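Local atomic coordinates of MlnE (Bacillus amyloliquefaciens subsp. plantarum, PDB entry 5D2E), a protein that acts in macrolactin polyketide assembly, this N-terminal piece being a B-type ketoreductase that binds NADP and probably reduces beta-keto intermediates. Residues 402-414 / 421-433. Residues are numbered along the deposited sequence; the frame is centred on the assembly and turned at random.
Sequences FFVMFSSLSAVLP and YAFANGCMDGFTQ. With NAP (NADP nicotinamide-adenine-dinucleotide phosphate), chain B.
Strand 402-408 and helix 419-437 meet beside the nicotinamide end of NADP in the ketoreductase's Rossmann-type domain, where the hydroxyls of Ser-408 and Ser-410 lie close against the Tyr-421 ring. The serine hydroxyls share a hydrogen bond, and Ser-410 OG lies 3.4 Å from Tyr-421 CD2. With CG anti to the backbone N (chi1 -176°), Tyr-421 extends to the cofactor, its OH hydrogen-bonded to ribose O2D at a doubtfully short 2.4 Å. Asn-425 ND2 sits 3.3 Å above the centre of that ring and donates to Tyr-421 O from above the carbonyl plane, while its OD1 accepts from Lys-384, itself hydrogen-bonded to NADP. One turn on, Ser-407 OG gives a 2.8 Å hydrogen bond to the syn side of Asp-429 OD1, 30° out of the carboxylate plane; Ser-446 and Asn-448 also bind this buried carboxylate. Ala-411 CB packs 3.7 Å from Gly-426 N, where the 3-10 turn 409-411 lies close against the helix. Farther along, the chains of Met-405 and Met-428 run antiparallel past one another, Met-405 SD 3.6 Å from Met-428 CB. All this typifies the ketoreductase variant of the short-chain dehydrogenase/reductase site, where Tyr and Asn share a helix and the lysine comes from earlier in the chain.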
ATOM      1  N   PHE A 402      19.935   5.809   1.778  1.00 28.18           N
ATOM      2  CA  PHE A 402      18.717   5.014   2.022  1.00 25.95           C
ATOM      3  C   PHE A 402      17.473   5.883   2.031  1.00 26.49           C
ATOM      4  O   PHE A 402      17.527   7.144   2.255  1.00 29.24           O
ATOM      5  CB  PHE A 402      18.797   4.114   3.280  1.00 29.54           C
ATOM      6  CG  PHE A 402      18.993   4.879   4.552  1.00 30.65           C
ATOM      7  CD1 PHE A 402      17.917   5.523   5.146  1.00 28.85           C
ATOM      8  CD2 PHE A 402      20.269   5.051   5.086  1.00 32.61           C
ATOM      9  CE1 PHE A 402      18.054   6.243   6.296  1.00 28.80           C
ATOM     10  CE2 PHE A 402      20.428   5.799   6.256  1.00 33.02           C
ATOM     11  CZ  PHE A 402      19.323   6.410   6.846  1.00 30.82           C
ATOM     12  N   PHE A 403      16.387   5.249   1.597  1.00 26.36           N
ATOM     13  CA  PHE A 403      15.027   5.852   1.591  1.00 26.96           C
ATOM     14  C   PHE A 403      14.165   4.704   2.067  1.00 26.15           C
ATOM     15  O   PHE A 403      13.957   3.737   1.319  1.00 26.68           O
ATOM     16  CB  PHE A 403      14.663   6.310   0.160  1.00 25.23           C
ATOM     17  CG  PHE A 403      13.345   7.065   0.042  1.00 25.79           C
ATOM     18  CD1 PHE A 403      12.150   6.391   0.037  1.00 27.21           C
ATOM     19  CD2 PHE A 403      13.314   8.435  -0.137  1.00 26.59           C
ATOM     20  CE1 PHE A 403      10.954   7.073  -0.109  1.00 27.93           C
ATOM     21  CE2 PHE A 403      12.121   9.126  -0.311  1.00 27.85           C
ATOM     22  CZ  PHE A 403      10.937   8.445  -0.313  1.00 25.60           C
ATOM     23  N   VAL A 404      13.725   4.768   3.324  1.00 24.63           N
ATOM     24  CA  VAL A 404      13.039   3.667   3.971  1.00 26.23           C
ATOM     25  C   VAL A 404      11.648   4.103   4.388  1.00 27.38           C
ATOM     26  O   VAL A 404      11.495   5.109   5.051  1.00 29.47           O
ATOM     27  CB  VAL A 404      13.779   3.097   5.202  1.00 26.53           C
ATOM     28  CG1 VAL A 404      13.002   1.929   5.804  1.00 27.92           C
ATOM     29  CG2 VAL A 404      15.213   2.651   4.834  1.00 29.07           C
ATOM     30  N   MET A 405      10.652   3.382   3.900  1.00 24.92           N
ATOM     31  CA  MET A 405       9.265   3.629   4.205  1.00 24.42           C
ATOM     32  C   MET A 405       8.773   2.663   5.315  1.00 26.67           C
ATOM     33  O   MET A 405       8.901   1.430   5.237  1.00 26.64           O
ATOM     34  CB  MET A 405       8.467   3.499   2.924  1.00 25.76           C
ATOM     35  CG  MET A 405       8.809   4.616   1.927  1.00 28.22           C
ATOM     36  SD  MET A 405       8.250   4.181   0.265  1.00 31.90           S
ATOM     37  CE  MET A 405       9.610   3.102  -0.097  1.00 32.02           C
ATOM     38  N   PHE A 406       8.162   3.243   6.359  1.00 25.78           N
ATOM     39  CA  PHE A 406       7.555   2.444   7.480  1.00 25.71           C
ATOM     40  C   PHE A 406       6.126   2.114   7.111  1.00 25.50           C
ATOM     41  O   PHE A 406       5.183   2.912   7.318  1.00 27.96           O
ATOM     42  CB  PHE A 406       7.649   3.229   8.803  1.00 27.47           C
ATOM     43  CG  PHE A 406       9.041   3.207   9.456  1.00 28.73           C
ATOM     44  CD1 PHE A 406      10.172   2.673   8.814  1.00 31.18           C
ATOM     45  CD2 PHE A 406       9.226   3.703  10.718  1.00 33.40           C
ATOM     46  CE1 PHE A 406      11.413   2.603   9.414  1.00 34.70           C
ATOM     47  CE2 PHE A 406      10.492   3.643  11.325  1.00 34.62           C
ATOM     48  CZ  PHE A 406      11.574   3.088  10.689  1.00 34.26           C
ATOM     49  N   SER A 407       5.982   0.956   6.478  1.00 26.92           N
ATOM     50  CA  SER A 407       4.709   0.498   6.016  1.00 27.31           C
ATOM     51  C   SER A 407       4.097  -0.393   7.118  1.00 28.62           C
ATOM     52  O   SER A 407       4.557  -0.393   8.264  1.00 29.78           O
ATOM     53  CB  SER A 407       4.912  -0.215   4.668  1.00 27.58           C
ATOM     54  OG  SER A 407       3.661  -0.521   4.079  1.00 28.42           O
ATOM     55  N   SER A 408       3.052  -1.131   6.787  1.00 28.20           N
ATOM     56  CA  SER A 408       2.301  -1.867   7.736  1.00 28.65           C
ATOM     57  C   SER A 408       1.945  -3.188   7.146  1.00 28.85           C
ATOM     58  O   SER A 408       1.652  -3.319   5.951  1.00 26.84           O
ATOM     59  CB  SER A 408       1.020  -1.068   8.107  1.00 28.95           C
ATOM     60  OG  SER A 408       0.115  -1.880   8.829  1.00 29.19           O
ATOM     61  N   LEU A 409       1.958  -4.198   7.994  1.00 27.53           N
ATOM     62  CA  LEU A 409       1.446  -5.476   7.698  1.00 27.66           C
ATOM     63  C   LEU A 409      -0.035  -5.474   7.304  1.00 27.72           C
ATOM     64  O   LEU A 409      -0.460  -6.377   6.567  1.00 27.53           O
ATOM     65  CB  LEU A 409       1.714  -6.429   8.858  1.00 32.36           C
ATOM     66  CG  LEU A 409       1.558  -7.927   8.666  1.00 34.33           C
ATOM     67  CD1 LEU A 409       2.523  -8.444   7.605  1.00 34.19           C
ATOM     68  CD2 LEU A 409       1.799  -8.602  10.015  1.00 39.26           C
ATOM     69  N   SER A 410      -0.783  -4.435   7.675  1.00 27.09           N
ATOM     70  CA  SER A 410      -2.139  -4.241   7.193  1.00 28.04           C
ATOM     71  C   SER A 410      -2.247  -4.157   5.642  1.00 30.42           C
ATOM     72  O   SER A 410      -3.304  -4.425   5.099  1.00 29.50           O
ATOM     73  CB  SER A 410      -2.787  -3.029   7.830  1.00 29.06           C
ATOM     74  OG  SER A 410      -2.316  -1.805   7.247  1.00 29.94           O
ATOM     75  N   ALA A 411      -1.139  -3.822   4.957  1.00 29.43           N
ATOM     76  CA  ALA A 411      -1.152  -3.780   3.470  1.00 31.14           C
ATOM     77  C   ALA A 411      -1.323  -5.175   2.891  1.00 30.66           C
ATOM     78  O   ALA A 411      -1.829  -5.386   1.756  1.00 29.14           O
ATOM     79  CB  ALA A 411       0.125  -3.098   2.949  1.00 28.08           C
ATOM     80  N   VAL A 412      -0.940  -6.157   3.669  1.00 29.38           N
ATOM     81  CA  VAL A 412      -0.929  -7.539   3.254  1.00 30.32           C
ATOM     82  C   VAL A 412      -1.959  -8.411   3.943  1.00 35.55           C
ATOM     83  O   VAL A 412      -2.533  -9.292   3.314  1.00 35.70           O
ATOM     84  CB  VAL A 412       0.502  -8.152   3.429  1.00 34.77           C
ATOM     85  CG1 VAL A 412       0.440  -9.602   3.046  1.00 42.64           C
ATOM     86  CG2 VAL A 412       1.491  -7.460   2.480  1.00 34.65           C
ATOM     87  N   LEU A 413      -2.199  -8.178   5.237  1.00 31.59           N
ATOM     88  CA  LEU A 413      -3.180  -8.917   5.976  1.00 33.38           C
ATOM     89  C   LEU A 413      -4.030  -7.853   6.678  1.00 35.23           C
ATOM     90  O   LEU A 413      -3.788  -7.503   7.856  1.00 39.58           O
ATOM     91  CB  LEU A 413      -2.451  -9.772   7.021  1.00 36.39           C
ATOM     92  CG  LEU A 413      -1.401 -10.792   6.556  1.00 38.35           C
ATOM     93  CD1 LEU A 413      -0.498 -11.190   7.725  1.00 39.28           C
ATOM     94  CD2 LEU A 413      -2.067 -12.014   5.939  1.00 42.68           C
ATOM     95  N   PRO A 414      -5.006  -7.293   5.988  1.00 40.62           N
ATOM     96  CA  PRO A 414      -5.649  -6.184   6.737  1.00 45.37           C
ATOM     97  C   PRO A 414      -6.712  -6.619   7.706  1.00 35.70           C
ATOM     98  O   PRO A 414      -7.091  -7.776   7.749  1.00 37.27           O
ATOM     99  CB  PRO A 414      -6.206  -5.249   5.658  1.00 48.79           C
ATOM    100  CG  PRO A 414      -6.293  -6.116   4.435  1.00 48.38           C
ATOM    101  CD  PRO A 414      -5.243  -7.198   4.543  1.00 51.63           C
ATOM    102  N   TYR A 421      -6.014   2.951   5.295  1.00 28.21           N
ATOM    103  CA  TYR A 421      -4.664   2.789   5.896  1.00 29.36           C
ATOM    104  C   TYR A 421      -3.894   1.681   5.182  1.00 26.94           C
ATOM    105  O   TYR A 421      -2.704   1.842   4.858  1.00 26.65           O
ATOM    106  CB  TYR A 421      -4.796   2.494   7.398  1.00 28.02           C
ATOM    107  CG  TYR A 421      -3.514   2.387   8.180  1.00 29.57           C
ATOM    108  CD1 TYR A 421      -2.762   3.520   8.512  1.00 29.67           C
ATOM    109  CD2 TYR A 421      -3.092   1.158   8.668  1.00 30.81           C
ATOM    110  CE1 TYR A 421      -1.581   3.421   9.243  1.00 31.56           C
ATOM    111  CE2 TYR A 421      -1.921   1.054   9.422  1.00 31.93           C
ATOM    112  CZ  TYR A 421      -1.190   2.177   9.697  1.00 33.71           C
ATOM    113  OH  TYR A 421      -0.061   2.018  10.437  1.00 40.00           O
ATOM    114  N   ALA A 422      -4.550   0.546   4.948  1.00 27.49           N
ATOM    115  CA  ALA A 422      -3.967  -0.584   4.258  1.00 25.29           C
ATOM    116  C   ALA A 422      -3.554  -0.149   2.845  1.00 27.14           C
ATOM    117  O   ALA A 422      -2.424  -0.412   2.430  1.00 25.26           O
ATOM    118  CB  ALA A 422      -4.939  -1.733   4.220  1.00 28.49           C
ATOM    119  N   PHE A 423      -4.441   0.586   2.154  1.00 26.73           N
ATOM    120  CA  PHE A 423      -4.146   1.121   0.827  1.00 26.80           C
ATOM    121  C   PHE A 423      -2.915   2.046   0.854  1.00 28.99           C
ATOM    122  O   PHE A 423      -2.017   1.927   0.009  1.00 24.82           O
ATOM    123  CB  PHE A 423      -5.363   1.880   0.288  1.00 25.23           C
ATOM    124  CG  PHE A 423      -5.083   2.662  -0.956  1.00 24.67           C
ATOM    125  CD1 PHE A 423      -5.149   2.028  -2.188  1.00 26.69           C
ATOM    126  CD2 PHE A 423      -4.677   3.949  -0.906  1.00 25.94           C
ATOM    127  CE1 PHE A 423      -4.904   2.695  -3.354  1.00 28.68           C
ATOM    128  CE2 PHE A 423      -4.336   4.629  -2.078  1.00 29.10           C
ATOM    129  CZ  PHE A 423      -4.484   3.995  -3.304  1.00 29.62           C
ATOM    130  N   ALA A 424      -2.920   3.012   1.779  1.00 26.77           N
ATOM    131  CA  ALA A 424      -1.857   3.985   1.855  1.00 26.93           C
ATOM    132  C   ALA A 424      -0.461   3.290   2.042  1.00 25.97           C
ATOM    133  O   ALA A 424       0.526   3.628   1.378  1.00 26.46           O
ATOM    134  CB  ALA A 424      -2.125   4.984   2.929  1.00 27.41           C
ATOM    135  N   ASN A 425      -0.410   2.284   2.894  1.00 26.02           N
ATOM    136  CA  ASN A 425       0.807   1.599   3.133  1.00 25.34           C
ATOM    137  C   ASN A 425       1.176   0.787   1.884  1.00 25.41           C
ATOM    138  O   ASN A 425       2.334   0.761   1.476  1.00 25.64           O
ATOM    139  CB  ASN A 425       0.697   0.740   4.370  1.00 27.47           C
ATOM    140  CG  ASN A 425       0.840   1.601   5.652  1.00 27.23           C
ATOM    141  OD1 ASN A 425       1.908   2.119   5.927  1.00 27.98           O
ATOM    142  ND2 ASN A 425      -0.267   1.821   6.355  1.00 28.69           N
ATOM    143  N   GLY A 426       0.168   0.180   1.243  1.00 24.37           N
ATOM    144  CA  GLY A 426       0.405  -0.639   0.058  1.00 24.80           C
ATOM    145  C   GLY A 426       0.945   0.214  -1.078  1.00 26.94           C
ATOM    146  O   GLY A 426       1.743  -0.270  -1.906  1.00 25.57           O
ATOM    147  N   CYS A 427       0.555   1.483  -1.097  1.00 25.25           N
ATOM    148  CA  CYS A 427       1.073   2.424  -2.055  1.00 25.74           C
ATOM    149  C   CYS A 427       2.606   2.667  -1.898  1.00 28.30           C
ATOM    150  O   CYS A 427       3.326   2.616  -2.892  1.00 26.79           O
ATOM    151  CB  CYS A 427       0.259   3.664  -2.022  1.00 32.31           C
ATOM    152  SG  CYS A 427       0.767   4.795  -3.285  1.00 40.98           S
ATOM    153  N   MET A 428       3.099   2.827  -0.682  1.00 25.40           N
ATOM    154  CA  MET A 428       4.533   2.858  -0.449  1.00 25.77           C
ATOM    155  C   MET A 428       5.230   1.610  -0.904  1.00 24.47           C
ATOM    156  O   MET A 428       6.315   1.681  -1.457  1.00 25.93           O
ATOM    157  CB  MET A 428       4.858   3.108   1.042  1.00 26.90           C
ATOM    158  CG  MET A 428       4.260   4.379   1.538  1.00 27.15           C
ATOM    159  SD  MET A 428       4.850   5.044   3.092  1.00 27.43           S
ATOM    160  CE  MET A 428       4.527   3.697   4.229  1.00 29.35           C
ATOM    161  N   ASP A 429       4.647   0.451  -0.608  1.00 26.74           N
ATOM    162  CA  ASP A 429       5.216  -0.794  -0.987  1.00 24.38           C
ATOM    163  C   ASP A 429       5.472  -0.861  -2.536  1.00 27.29           C
ATOM    164  O   ASP A 429       6.566  -1.278  -2.976  1.00 26.19           O
ATOM    165  CB  ASP A 429       4.355  -1.982  -0.600  1.00 27.23           C
ATOM    166  CG  ASP A 429       4.053  -2.074   0.906  1.00 28.44           C
ATOM    167  OD1 ASP A 429       4.755  -1.467   1.726  1.00 27.71           O
ATOM    168  OD2 ASP A 429       3.117  -2.835   1.230  1.00 29.40           O
ATOM    169  N   GLY A 430       4.484  -0.438  -3.320  1.00 27.04           N
ATOM    170  CA  GLY A 430       4.616  -0.358  -4.773  1.00 27.14           C
ATOM    171  C   GLY A 430       5.517   0.787  -5.260  1.00 26.27           C
ATOM    172  O   GLY A 430       6.214   0.647  -6.290  1.00 26.61           O
ATOM    173  N   PHE A 431       5.623   1.852  -4.469  1.00 26.11           N
ATOM    174  CA  PHE A 431       6.419   2.984  -4.856  1.00 26.58           C
ATOM    175  C   PHE A 431       7.904   2.651  -4.926  1.00 26.67           C
ATOM    176  O   PHE A 431       8.681   3.337  -5.604  1.00 24.99           O
ATOM    177  CB  PHE A 431       6.162   4.187  -3.943  1.00 26.06           C
ATOM    178  CG  PHE A 431       6.797   5.470  -4.433  1.00 24.82           C
ATOM    179  CD1 PHE A 431       6.290   6.135  -5.552  1.00 26.55           C
ATOM    180  CD2 PHE A 431       7.932   5.994  -3.814  1.00 24.56           C
ATOM    181  CE1 PHE A 431       6.888   7.314  -6.024  1.00 26.15           C
ATOM    182  CE2 PHE A 431       8.483   7.196  -4.242  1.00 27.29           C
ATOM    183  CZ  PHE A 431       7.993   7.856  -5.350  1.00 25.96           C
ATOM    184  N   THR A 432       8.308   1.598  -4.198  1.00 24.86           N
ATOM    185  CA  THR A 432       9.663   1.144  -4.246  1.00 26.72           C
ATOM    186  C   THR A 432      10.059   0.873  -5.724  1.00 26.10           C
ATOM    187  O   THR A 432      11.232   1.099  -6.109  1.00 28.08           O
ATOM    188  CB  THR A 432       9.894  -0.179  -3.501  1.00 25.78           C
ATOM    189  OG1 THR A 432       9.030  -1.151  -4.039  1.00 27.61           O
ATOM    190  CG2 THR A 432       9.666  -0.059  -1.974  1.00 27.12           C
ATOM    191  N   GLN A 433       9.133   0.379  -6.530  1.00 25.27           N
ATOM    192  CA  GLN A 433       9.445   0.059  -7.934  1.00 26.62           C
ATOM    193  C   GLN A 433       9.633   1.314  -8.767  1.00 26.99           C
ATOM    194  O   GLN A 433      10.317   1.262  -9.767  1.00 26.75           O
ATOM    195  CB  GLN A 433       8.303  -0.718  -8.545  1.00 30.53           C
ATOM    196  CG  GLN A 433       8.183  -2.115  -7.969  1.00 37.08           C
ATOM    197  CD  GLN A 433       7.126  -2.915  -8.773  1.00 48.73           C
ATOM    198  OE1 GLN A 433       7.164  -2.970 -10.039  1.00 43.93           O
ATOM    199  NE2 GLN A 433       6.143  -3.483  -8.054  1.00 47.77           N
TER
HETATM  200  PA  NAP B 601       2.799   8.025  15.784  1.00 37.79           P
HETATM  201  O1A NAP B 601       3.503   8.069  17.167  1.00 39.96           O
HETATM  202  O2A NAP B 601       1.457   8.685  15.523  1.00 38.21           O
HETATM  203  O5B NAP B 601       3.857   8.772  14.831  1.00 34.52           O
HETATM  204  C5B NAP B 601       3.465   9.139  13.514  1.00 34.33           C
HETATM  205  C4B NAP B 601       3.901  10.578  13.398  1.00 32.59           C
HETATM  206  O4B NAP B 601       3.543  11.036  12.076  1.00 31.32           O
HETATM  207  C3B NAP B 601       3.202  11.555  14.384  1.00 37.75           C
HETATM  208  O3B NAP B 601       4.142  12.069  15.333  1.00 36.49           O
HETATM  209  C2B NAP B 601       2.698  12.700  13.490  1.00 34.25           C
HETATM  210  O2B NAP B 601       2.970  13.949  14.063  1.00 33.34           O
HETATM  211  C1B NAP B 601       3.444  12.441  12.160  1.00 32.37           C
HETATM  212  N9A NAP B 601       2.725  12.880  10.971  1.00 33.48           N
HETATM  213  C8A NAP B 601       1.444  12.527  10.568  1.00 32.99           C
HETATM  214  N7A NAP B 601       1.087  13.194   9.415  1.00 31.38           N
HETATM  215  C5A NAP B 601       2.166  13.909   9.038  1.00 31.69           C
HETATM  216  C6A NAP B 601       2.478  14.816   7.957  1.00 31.87           C
HETATM  217  N6A NAP B 601       1.517  15.014   6.996  1.00 36.22           N
HETATM  218  N1A NAP B 601       3.727  15.467   7.966  1.00 29.97           N
HETATM  219  C2A NAP B 601       4.621  15.217   8.940  1.00 33.64           C
HETATM  220  N3A NAP B 601       4.391  14.377   9.987  1.00 35.38           N
HETATM  221  C4A NAP B 601       3.226  13.728  10.087  1.00 32.23           C
HETATM  222  O3  NAP B 601       2.701   6.490  15.241  1.00 39.12           O
HETATM  223  PN  NAP B 601       3.830   5.333  15.381  1.00 41.92           P
HETATM  224  O1N NAP B 601       3.284   4.184  16.210  1.00 44.91           O
HETATM  225  O2N NAP B 601       5.132   6.059  15.602  1.00 40.25           O
HETATM  226  O5D NAP B 601       3.987   4.703  13.900  1.00 47.23           O
HETATM  227  C5D NAP B 601       4.880   5.422  13.002  1.00 47.29           C
HETATM  228  C4D NAP B 601       4.846   4.848  11.578  1.00 45.78           C
HETATM  229  O4D NAP B 601       5.030   3.440  11.562  1.00 42.29           O
HETATM  230  C3D NAP B 601       3.467   5.110  10.959  1.00 46.67           C
HETATM  231  O3D NAP B 601       3.643   5.550   9.624  1.00 40.74           O
HETATM  232  C2D NAP B 601       2.738   3.782  11.049  1.00 49.10           C
HETATM  233  O2D NAP B 601       1.717   3.638  10.022  1.00 49.66           O
HETATM  234  C1D NAP B 601       3.885   2.732  11.001  1.00 46.46           C
HETATM  235  N1N NAP B 601       3.481   1.504  11.732  1.00 48.81           N
HETATM  236  C2N NAP B 601       3.426   1.476  13.114  1.00 47.89           C
HETATM  237  C3N NAP B 601       3.041   0.347  13.861  1.00 47.03           C
HETATM  238  C7N NAP B 601       3.006   0.344  15.415  1.00 50.30           C
HETATM  239  O7N NAP B 601       2.599  -0.645  16.031  1.00 41.04           O
HETATM  240  N7N NAP B 601       3.430   1.377  16.157  1.00 47.65           N
HETATM  241  C4N NAP B 601       2.662  -0.794  13.139  1.00 41.10           C
HETATM  242  C5N NAP B 601       2.676  -0.751  11.739  1.00 45.13           C
HETATM  243  C6N NAP B 601       3.109   0.397  11.048  1.00 47.13           C
HETATM  244  P2B NAP B 601       2.128  15.321  13.730  1.00 36.08           P
HETATM  245  O1X NAP B 601       0.661  15.096  14.072  1.00 36.16           O
HETATM  246  O2X NAP B 601       2.827  16.429  14.582  1.00 36.27           O
HETATM  247  O3X NAP B 601       2.297  15.546  12.253  1.00 39.49           O